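Local coordinates for terminal oxygenase component of carbazole 1,9a-dioxygenase (Nocardioides aromaticivorans, PDB 3GCF), which probably catalyses the 1,9a-dioxygenation of carbazole, passing electrons from a Rieske [2Fe-2S] cluster to a mononuclear non-haem iron that activates molecular oxygen, at residues L87-K90 against V94-W97; S196-V199 against R203-F206. One frame throughout, in Å; residues are numbered along the deposited sequence.

Contact 1 (L87-K90 against V94-W97). With FES (Fe2/s2 (inorganic) cluster), chain Q.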
loop_
_atom_site.group_PDB
_atom_site.type_symbol
_atom_site.label_atom_id
_atom_site.label_comp_id
_atom_site.label_asym_id
_atom_site.label_seq_id
_atom_site.Cartn_x
_atom_site.Cartn_y
_atom_site.Cartn_z
ATOM N N LEU A 87 24.432 12.293 12.711
ATOM C CA LEU A 87 25.248 13.280 13.399
ATOM C C LEU A 87 26.644 12.770 13.702
ATOM O O LEU A 87 26.838 11.595 14.005
ATOM C CB LEU A 87 24.578 13.690 14.718
ATOM C CG LEU A 87 23.205 14.359 14.656
ATOM C CD1 LEU A 87 22.648 14.474 16.063
ATOM C CD2 LEU A 87 23.318 15.741 14.012
ATOM N N CYS A 88 27.620 13.664 13.609
ATOM C CA CYS A 88 28.998 13.319 13.915
ATOM C C CYS A 88 29.670 14.521 14.555
ATOM O O CYS A 88 29.810 15.570 13.926
ATOM C CB CYS A 88 29.768 12.917 12.657
ATOM S SG CYS A 88 31.514 12.554 13.018
ATOM N N PHE A 89 30.083 14.373 15.806
ATOM C CA PHE A 89 30.737 15.471 16.502
ATOM C C PHE A 89 32.221 15.195 16.674
ATOM O O PHE A 89 32.963 16.029 17.181
ATOM C CB PHE A 89 30.062 15.703 17.848
ATOM C CG PHE A 89 28.625 16.116 17.725
ATOM C CD1 PHE A 89 28.292 17.397 17.294
ATOM C CD2 PHE A 89 27.604 15.212 17.999
ATOM C CE1 PHE A 89 26.960 17.770 17.136
ATOM C CE2 PHE A 89 26.271 15.574 17.845
ATOM C CZ PHE A 89 25.945 16.853 17.412
ATOM N N LYS A 90 32.645 14.018 16.231
ATOM C CA LYS A 90 34.041 13.615 16.297
ATOM C C LYS A 90 34.282 12.531 15.256
ATOM O O LYS A 90 33.702 11.445 15.339
ATOM C CB LYS A 90 34.396 13.073 17.679
ATOM C CG LYS A 90 35.850 12.640 17.780
ATOM C CD LYS A 90 36.169 12.033 19.135
ATOM C CE LYS A 90 37.565 11.433 19.132
ATOM N NZ LYS A 90 38.563 12.432 18.654
ATOM N N VAL A 94 29.708 8.185 15.570
ATOM C CA VAL A 94 28.425 8.601 15.045
ATOM C C VAL A 94 27.573 8.803 16.291
ATOM O O VAL A 94 27.680 8.033 17.250
ATOM C CB VAL A 94 27.795 7.526 14.105
ATOM C CG1 VAL A 94 27.515 6.241 14.866
ATOM C CG2 VAL A 94 26.514 8.078 13.484
ATOM N N SER A 95 26.770 9.861 16.300
ATOM C CA SER A 95 25.914 10.154 17.446
ATOM C C SER A 95 24.452 10.085 17.036
ATOM O O SER A 95 24.062 10.657 16.021
ATOM C CB SER A 95 26.222 11.549 18.007
ATOM O OG SER A 95 27.489 11.591 18.651
ATOM N N CYS A 96 23.649 9.378 17.825
ATOM C CA CYS A 96 22.229 9.252 17.531
ATOM C C CYS A 96 21.568 10.607 17.755
ATOM O O CYS A 96 21.872 11.298 18.723
ATOM C CB CYS A 96 21.588 8.201 18.441
ATOM S SG CYS A 96 19.843 7.851 18.083
ATOM N N TRP A 97 20.671 10.978 16.849
ATOM C CA TRP A 97 19.950 12.242 16.917
ATOM C C TRP A 97 18.896 12.296 18.025
ATOM O O TRP A 97 18.419 13.375 18.368
ATOM C CB TRP A 97 19.232 12.506 15.589
ATOM C CG TRP A 97 18.325 11.364 15.175
ATOM C CD1 TRP A 97 18.647 10.312 14.363
ATOM C CD2 TRP A 97 16.972 11.136 15.603
ATOM N NE1 TRP A 97 17.581 9.443 14.259
ATOM C CE2 TRP A 97 16.542 9.925 15.010
ATOM C CE3 TRP A 97 16.082 11.835 16.434
ATOM C CZ2 TRP A 97 15.259 9.397 15.221
ATOM C CZ3 TRP A 97 14.809 11.309 16.645
ATOM C CH2 TRP A 97 14.410 10.102 16.040
HETATM FE FE1 FES Q . 19.290 6.558 19.847
HETATM FE FE2 FES Q . 17.912 6.968 22.135
HETATM S S1 FES Q . 19.998 7.548 21.733
HETATM S S2 FES Q . 17.201 5.917 20.204
HETATM O O HOH W 1 29.484 11.836 16.932
#
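The ring of Phe-89 meets Ser-95 at its edge: OG lies in the ring plane, 3.7 Å from CD2, and the serine CB sits beside CD2 and CE2 at the same rim. With CG anti to its own carbonyl carbon (chi1 -63°), the phenylalanine directs the CD2-CE2 edge of its ring at Ser-95, while Val-250 of the second subunit packs against it. Trp-97 is met at its base: Leu-87 CD1 reaches CA of Trp-97 at 3.6 Å and packs on its CB, the two side chains crossing at about a right angle. The indole itself runs off to Trp-339 of the second subunit, the ring planes inclined to each other, and its NE1 is hydrogen-bonded to Pro-81 O.

These residues belong to the cluster-binding part of the Rieske domain, where the end of strand 93-95 leads directly into Cys-96. Its SG binds one iron of the cluster (FE1) at 2.3 Å, and Cys-75 is the other cysteine ligand. On the side of the chain facing 87-90, Ser-95 N gives a hydrogen bond of 2.9 Å to Leu-87 O. The bond is almost straight (N-H...O 176°), yet the nitrogen stands above the carbonyl plane, 39° out of it. Val-94 CA adds a C-H contact to that same oxygen at 3.5 Å, and its CG2 also lies beside it.

A water joins the segments a second time, accepting from Phe-89 N at 2.8 Å and hydrogen-bonded to Ser-95 OG at 2.6 Å. The hydroxyl is also hydrogen-bonded to Thr-102 OG1 on the neighbouring strand 101-104, giving this buried oxygen two polar partners.

Contact 2 (S196-V199 against R203-F206); sequences SPWV and RLAF
Val-199 and Leu-204 are joined where the helix reverses into a loop through a residue in the left-handed helical conformation, Arg-203, whose phi and psi are both positive (phi 48°). This is a Schellman motif closing helix 197-201, which follows the iron ligand His-193 closely in the Bet v 1-like catalytic domain: Leu-204 N reaches back to Val-199 O at 2.9 Å, the donor nitrogen lying close to the line of the C=O bond, while Arg-203 N pairs with Ser-200 O. Arg-203 N also comes near Val-199 O, but at a poor angle, and the bond there belongs to Leu-204.

The opposite end of this short helix is capped as well. Ser-196, in the N-cap position, accepts from Trp-198 N through OG at 3.2 Å, and the same hydroxyl is hydrogen-bonded to Gly-332 O.

Leu-204 turns its side chain back over the helix. CB and CG lie alongside Val-199 O, and CD1 continues to the five-membered part of the Trp-198 indole, 3.8 Å from CD1 of the tryptophan, at a slant to the ring. With CG anti to the backbone N (chi1 -176°), the indole lies beside its own carbonyl carbon, and its CD1-NE1 side comes to the leucine methyl. Its NE1 donates to Pro-280 O, which helps fix the ring's rotation, and residues of helix 311-331 pack against it.

Farther along, the ring of Phe-206 meets that of Phe-333 with the planes at about 90° and packs on Ile-190, between this helix and the surroundings of His-193. Across the contact the ring is met by one methyl of the valine: Val-199 CG2 approaches Phe-206 CD2 at 4.3 Å.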
loop_
_atom_site.group_PDB
_atom_site.type_symbol
_atom_site.label_atom_id
_atom_site.label_comp_id
_atom_site.label_asym_id
_atom_site.label_seq_id
_atom_site.Cartn_x
_atom_site.Cartn_y
_atom_site.Cartn_z
ATOM N N SER A 196 16.811 -0.800 -29.159
ATOM C CA SER A 196 17.509 0.189 -28.345
ATOM C C SER A 196 18.324 1.077 -29.273
ATOM O O SER A 196 18.972 0.582 -30.199
ATOM C CB SER A 196 18.460 -0.492 -27.358
ATOM O OG SER A 196 19.375 0.444 -26.803
ATOM N N PRO A 197 18.293 2.403 -29.051
ATOM C CA PRO A 197 19.058 3.322 -29.902
ATOM C C PRO A 197 20.568 3.060 -29.841
ATOM O O PRO A 197 21.325 3.550 -30.681
ATOM C CB PRO A 197 18.672 4.708 -29.364
ATOM C CG PRO A 197 18.285 4.435 -27.933
ATOM C CD PRO A 197 17.506 3.143 -28.048
ATOM N N TRP A 198 21.003 2.283 -28.852
ATOM C CA TRP A 198 22.421 1.965 -28.723
ATOM C C TRP A 198 22.870 0.982 -29.809
ATOM O O TRP A 198 24.040 0.968 -30.193
ATOM C CB TRP A 198 22.719 1.381 -27.336
ATOM C CG TRP A 198 24.187 1.122 -27.101
ATOM C CD1 TRP A 198 24.782 -0.090 -26.876
ATOM C CD2 TRP A 198 25.243 2.096 -27.085
ATOM N NE1 TRP A 198 26.136 0.069 -26.721
ATOM C CE2 TRP A 198 26.449 1.398 -26.843
ATOM C CE3 TRP A 198 25.289 3.491 -27.252
ATOM C CZ2 TRP A 198 27.690 2.046 -26.764
ATOM C CZ3 TRP A 198 26.528 4.140 -27.174
ATOM C CH2 TRP A 198 27.709 3.414 -26.933
ATOM N N VAL A 199 21.947 0.163 -30.309
ATOM C CA VAL A 199 22.300 -0.800 -31.346
ATOM C C VAL A 199 22.853 -0.079 -32.571
ATOM O O VAL A 199 23.977 -0.347 -32.999
ATOM C CB VAL A 199 21.089 -1.686 -31.740
ATOM C CG1 VAL A 199 21.413 -2.497 -32.989
ATOM C CG2 VAL A 199 20.761 -2.636 -30.594
ATOM N N ARG A 203 26.836 1.191 -33.772
ATOM C CA ARG A 203 27.043 0.333 -34.942
ATOM C C ARG A 203 27.259 -1.125 -34.588
ATOM O O ARG A 203 28.146 -1.776 -35.134
ATOM C CB ARG A 203 28.248 0.827 -35.751
ATOM C CG ARG A 203 28.076 2.207 -36.353
ATOM C CD ARG A 203 29.287 2.611 -37.196
ATOM N NE ARG A 203 30.468 2.934 -36.390
ATOM C CZ ARG A 203 31.598 2.228 -36.378
ATOM N NH1 ARG A 203 31.724 1.138 -37.129
ATOM N NH2 ARG A 203 32.611 2.620 -35.615
ATOM N N LEU A 204 26.442 -1.641 -33.684
ATOM C CA LEU A 204 26.579 -3.019 -33.248
ATOM C C LEU A 204 25.944 -4.049 -34.170
ATOM O O LEU A 204 24.870 -3.824 -34.728
ATOM C CB LEU A 204 25.957 -3.203 -31.861
ATOM C CG LEU A 204 26.375 -2.318 -30.689
ATOM C CD1 LEU A 204 25.650 -2.811 -29.429
ATOM C CD2 LEU A 204 27.888 -2.381 -30.492
ATOM N N ALA A 205 26.633 -5.173 -34.340
ATOM C CA ALA A 205 26.092 -6.285 -35.109
ATOM C C ALA A 205 25.493 -7.003 -33.910
ATOM O O ALA A 205 26.199 -7.698 -33.181
ATOM C CB ALA A 205 27.211 -7.119 -35.730
ATOM N N PHE A 206 24.200 -6.809 -33.680
ATOM C CA PHE A 206 23.570 -7.398 -32.506
ATOM C C PHE A 206 22.475 -8.389 -32.853
ATOM O O PHE A 206 21.461 -8.026 -33.448
ATOM C CB PHE A 206 23.009 -6.276 -31.629
ATOM C CG PHE A 206 22.841 -6.657 -30.193
ATOM C CD1 PHE A 206 23.950 -6.952 -29.405
ATOM C CD2 PHE A 206 21.577 -6.715 -29.620
ATOM C CE1 PHE A 206 23.800 -7.298 -28.066
ATOM C CE2 PHE A 206 21.418 -7.062 -28.278
ATOM C CZ PHE A 206 22.530 -7.352 -27.503
#

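Contact 1 and contact 2 sit at opposite sides of the chain's centre, their centres 50 Å apart and their nearest atoms about 41 Å apart. Each lies near one of the two metal centres: 94-97 carries a cluster ligand, whereas the side chain of Phe-206 comes about 7 Å from the mononuclear iron and about 4 Å from that of its ligand His-193. The metal sites of one chain are thus widely separated. Contact 1, however, packs against a second subunit, whose Trp-339 lies two residues after the iron ligand Asp-337, consistent with the electron transfer between neighbouring subunits known for trimeric Rieske oxygenases.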